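Local coordinates for protein interpain A (Prevotella intermedia, PDB 3BB7) that is probably a cysteine peptidase of the C10 family, here a zymogen fragment that carries its prodomain ahead of the protease domain, at residues A[13-18]-A[23-28]. The protein carries 1 engineered substitution. Sequence-based numbering, arbitrary orientation.
Sequences YTVFGY and FAVISA
Four backbone hydrogen bonds join T14 to I26 and F16 to A24, each pair bonded in both directions, as in a regular antiparallel β-hairpin, here within the region related to Spi protease inhibitors. The straightest runs from F16 N to A24 O (2.9 Å, 169° at the hydrogen). I26 O also receives a water proton, and the same water is hydrogen-bonded to T14 OG1 at 2.9 Å, bridging the two residues; the CA of Y13 approaches this carbonyl as well.

On the T14, F16, A24 and I26 face, the F16 and I26 side chains cross at about a right angle, I26 CB in plane at the ring edge and CG1 3.7 Å from F16 CD1, while T14 CG2 sits over one ring face. Y18, with CG beside its own backbone N (chi1 -73°), swings its ring across the neighbouring strand: one face covers F23 C and A24 N, and OH comes within 3.3 Å of A24 CB.

The contacts on the reverse face, between V15, V25 and F23, are apolar. V15 CG1 touches F23 CD1 at 3.9 Å, and Y13 lies beside V25. F23 packs edge-to-face on F43, while Y13 and S27 reach helix 49-68.

The paired main-chain bonds thus fix the register, apolar packing on both faces reinforces it, and I26 O is satisfied twice, by T14 N and by water.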
ATOM      1  N   TYR A  13     -14.231 -16.369  -5.470  1.00 17.80           N
ATOM      2  CA  TYR A  13     -12.808 -16.671  -5.666  1.00 17.99           C
ATOM      3  C   TYR A  13     -12.359 -17.824  -4.794  1.00 17.09           C
ATOM      4  O   TYR A  13     -12.985 -18.129  -3.775  1.00 17.77           O
ATOM      5  CB  TYR A  13     -11.904 -15.454  -5.404  1.00 17.61           C
ATOM      6  CG  TYR A  13     -11.929 -14.958  -3.973  1.00 17.30           C
ATOM      7  CD1 TYR A  13     -11.201 -15.611  -2.961  1.00 16.04           C
ATOM      8  CD2 TYR A  13     -12.708 -13.845  -3.612  1.00 15.30           C
ATOM      9  CE1 TYR A  13     -11.253 -15.182  -1.638  1.00 16.63           C
ATOM     10  CE2 TYR A  13     -12.752 -13.400  -2.282  1.00 18.44           C
ATOM     11  CZ  TYR A  13     -12.026 -14.078  -1.299  1.00 17.14           C
ATOM     12  OH  TYR A  13     -12.091 -13.636   0.002  1.00 20.08           O
ATOM     13  N   THR A  14     -11.252 -18.442  -5.205  1.00 16.29           N
ATOM     14  CA  THR A  14     -10.664 -19.569  -4.492  1.00 15.53           C
ATOM     15  C   THR A  14      -9.173 -19.269  -4.409  1.00 14.92           C
ATOM     16  O   THR A  14      -8.566 -18.804  -5.396  1.00 13.74           O
ATOM     17  CB  THR A  14     -10.888 -20.885  -5.269  1.00 15.22           C
ATOM     18  OG1 THR A  14     -12.298 -21.087  -5.466  1.00 18.12           O
ATOM     19  CG2 THR A  14     -10.352 -22.095  -4.510  1.00 16.77           C
ATOM     20  N   VAL A  15      -8.601 -19.478  -3.224  1.00 14.69           N
ATOM     21  CA  VAL A  15      -7.158 -19.358  -3.043  1.00 14.67           C
ATOM     22  C   VAL A  15      -6.609 -20.774  -3.210  1.00 14.04           C
ATOM     23  O   VAL A  15      -7.022 -21.713  -2.508  1.00 14.95           O
ATOM     24  CB  VAL A  15      -6.812 -18.764  -1.654  1.00 15.68           C
ATOM     25  CG1 VAL A  15      -5.331 -18.842  -1.386  1.00 17.73           C
ATOM     26  CG2 VAL A  15      -7.316 -17.321  -1.562  1.00 17.36           C
ATOM     27  N   PHE A  16      -5.690 -20.943  -4.154  1.00 13.58           N
ATOM     28  CA  PHE A  16      -5.095 -22.252  -4.367  1.00 14.22           C
ATOM     29  C   PHE A  16      -3.605 -22.181  -4.077  1.00 13.89           C
ATOM     30  O   PHE A  16      -2.924 -21.308  -4.614  1.00 13.33           O
ATOM     31  CB  PHE A  16      -5.212 -22.661  -5.833  1.00 14.99           C
ATOM     32  CG  PHE A  16      -6.566 -23.185  -6.247  1.00 15.51           C
ATOM     33  CD1 PHE A  16      -7.441 -22.373  -6.957  1.00 16.86           C
ATOM     34  CD2 PHE A  16      -6.934 -24.507  -6.017  1.00 16.79           C
ATOM     35  CE1 PHE A  16      -8.685 -22.856  -7.390  1.00 17.82           C
ATOM     36  CE2 PHE A  16      -8.188 -24.989  -6.450  1.00 18.30           C
ATOM     37  CZ  PHE A  16      -9.050 -24.161  -7.129  1.00 16.68           C
ATOM     38  N   GLY A  17      -3.084 -23.135  -3.310  1.00 12.46           N
ATOM     39  CA  GLY A  17      -1.651 -23.240  -3.158  1.00 12.41           C
ATOM     40  C   GLY A  17      -1.041 -23.963  -4.337  1.00 10.76           C
ATOM     41  O   GLY A  17      -1.638 -24.880  -4.900  1.00 12.41           O
ATOM     42  N   TYR A  18       0.184 -23.561  -4.678  1.00 10.67           N
ATOM     43  CA  TYR A  18       0.959 -24.225  -5.691  1.00 10.81           C
ATOM     44  C   TYR A  18       1.892 -25.242  -5.049  1.00 10.90           C
ATOM     45  O   TYR A  18       2.567 -24.940  -4.062  1.00 10.45           O
ATOM     46  CB  TYR A  18       1.825 -23.182  -6.380  1.00 10.54           C
ATOM     47  CG  TYR A  18       1.127 -22.214  -7.328  1.00 10.68           C
ATOM     48  CD1 TYR A  18      -0.017 -22.567  -8.029  1.00 11.80           C
ATOM     49  CD2 TYR A  18       1.693 -20.980  -7.592  1.00 10.22           C
ATOM     50  CE1 TYR A  18      -0.623 -21.667  -8.924  1.00  9.75           C
ATOM     51  CE2 TYR A  18       1.108 -20.084  -8.487  1.00 10.35           C
ATOM     52  CZ  TYR A  18      -0.033 -20.457  -9.165  1.00  8.92           C
ATOM     53  OH  TYR A  18      -0.568 -19.574 -10.081  1.00 11.53           O
ATOM     54  N   PHE A  23       1.054 -19.190  -4.319  1.00 10.07           N
ATOM     55  CA  PHE A  23      -0.389 -19.419  -4.461  1.00  9.84           C
ATOM     56  C   PHE A  23      -0.986 -18.513  -5.523  1.00  9.63           C
ATOM     57  O   PHE A  23      -0.367 -17.536  -5.961  1.00 10.15           O
ATOM     58  CB  PHE A  23      -1.124 -19.199  -3.133  1.00 11.29           C
ATOM     59  CG  PHE A  23      -1.176 -17.765  -2.685  1.00 11.68           C
ATOM     60  CD1 PHE A  23      -2.291 -16.965  -2.972  1.00 14.09           C
ATOM     61  CD2 PHE A  23      -0.128 -17.218  -1.974  1.00 11.08           C
ATOM     62  CE1 PHE A  23      -2.350 -15.621  -2.567  1.00 13.76           C
ATOM     63  CE2 PHE A  23      -0.176 -15.878  -1.538  1.00 13.81           C
ATOM     64  CZ  PHE A  23      -1.279 -15.079  -1.827  1.00 14.75           C
ATOM     65  N   ALA A  24      -2.218 -18.815  -5.900  1.00  9.80           N
ATOM     66  CA  ALA A  24      -2.964 -17.959  -6.811  1.00 10.26           C
ATOM     67  C   ALA A  24      -4.344 -17.732  -6.260  1.00  9.87           C
ATOM     68  O   ALA A  24      -4.844 -18.553  -5.475  1.00 10.10           O
ATOM     69  CB  ALA A  24      -3.043 -18.583  -8.197  1.00 11.57           C
ATOM     70  N   VAL A  25      -4.951 -16.626  -6.685  1.00  9.53           N
ATOM     71  CA  VAL A  25      -6.345 -16.312  -6.384  1.00 10.24           C
ATOM     72  C   VAL A  25      -7.047 -16.404  -7.737  1.00 10.63           C
ATOM     73  O   VAL A  25      -6.642 -15.753  -8.714  1.00  9.49           O
ATOM     74  CB  VAL A  25      -6.504 -14.943  -5.753  1.00  9.99           C
ATOM     75  CG1 VAL A  25      -7.979 -14.711  -5.390  1.00 11.43           C
ATOM     76  CG2 VAL A  25      -5.571 -14.803  -4.516  1.00 11.84           C
ATOM     77  N   ILE A  26      -8.071 -17.254  -7.779  1.00 10.95           N
ATOM     78  CA  ILE A  26      -8.711 -17.731  -9.014  1.00 13.02           C
ATOM     79  C   ILE A  26     -10.225 -17.496  -8.957  1.00 12.75           C
ATOM     80  O   ILE A  26     -10.864 -17.811  -7.947  1.00 13.95           O
ATOM     81  CB  ILE A  26      -8.424 -19.267  -9.158  1.00 13.55           C
ATOM     82  CG1 ILE A  26      -6.913 -19.535  -9.325  1.00 15.32           C
ATOM     83  CG2 ILE A  26      -9.289 -19.961 -10.234  1.00 15.14           C
ATOM     84  CD1 ILE A  26      -6.314 -18.837 -10.447  1.00 16.99           C
ATOM     85  N   SER A  27     -10.788 -16.928 -10.029  1.00 12.38           N
ATOM     86  CA  SER A  27     -12.253 -16.787 -10.177  1.00 11.81           C
ATOM     87  C   SER A  27     -12.773 -17.915 -11.028  1.00 11.28           C
ATOM     88  O   SER A  27     -11.990 -18.679 -11.589  1.00 11.48           O
ATOM     89  CB  SER A  27     -12.607 -15.465 -10.867  1.00 13.04           C
ATOM     90  OG  SER A  27     -12.239 -15.510 -12.243  1.00 13.27           O
ATOM     91  N   ALA A  28     -14.094 -18.036 -11.123  1.00 11.62           N
ATOM     92  CA  ALA A  28     -14.709 -19.039 -11.982  1.00 11.28           C
ATOM     93  C   ALA A  28     -16.015 -18.493 -12.494  1.00 12.49           C
ATOM     94  O   ALA A  28     -17.085 -18.736 -11.917  1.00 11.55           O
ATOM     95  CB  ALA A  28     -14.897 -20.375 -11.252  1.00 12.07           C
TER
HETATM   96  O   HOH W   1     -12.869 -19.725  -7.939  1.00 21.10           O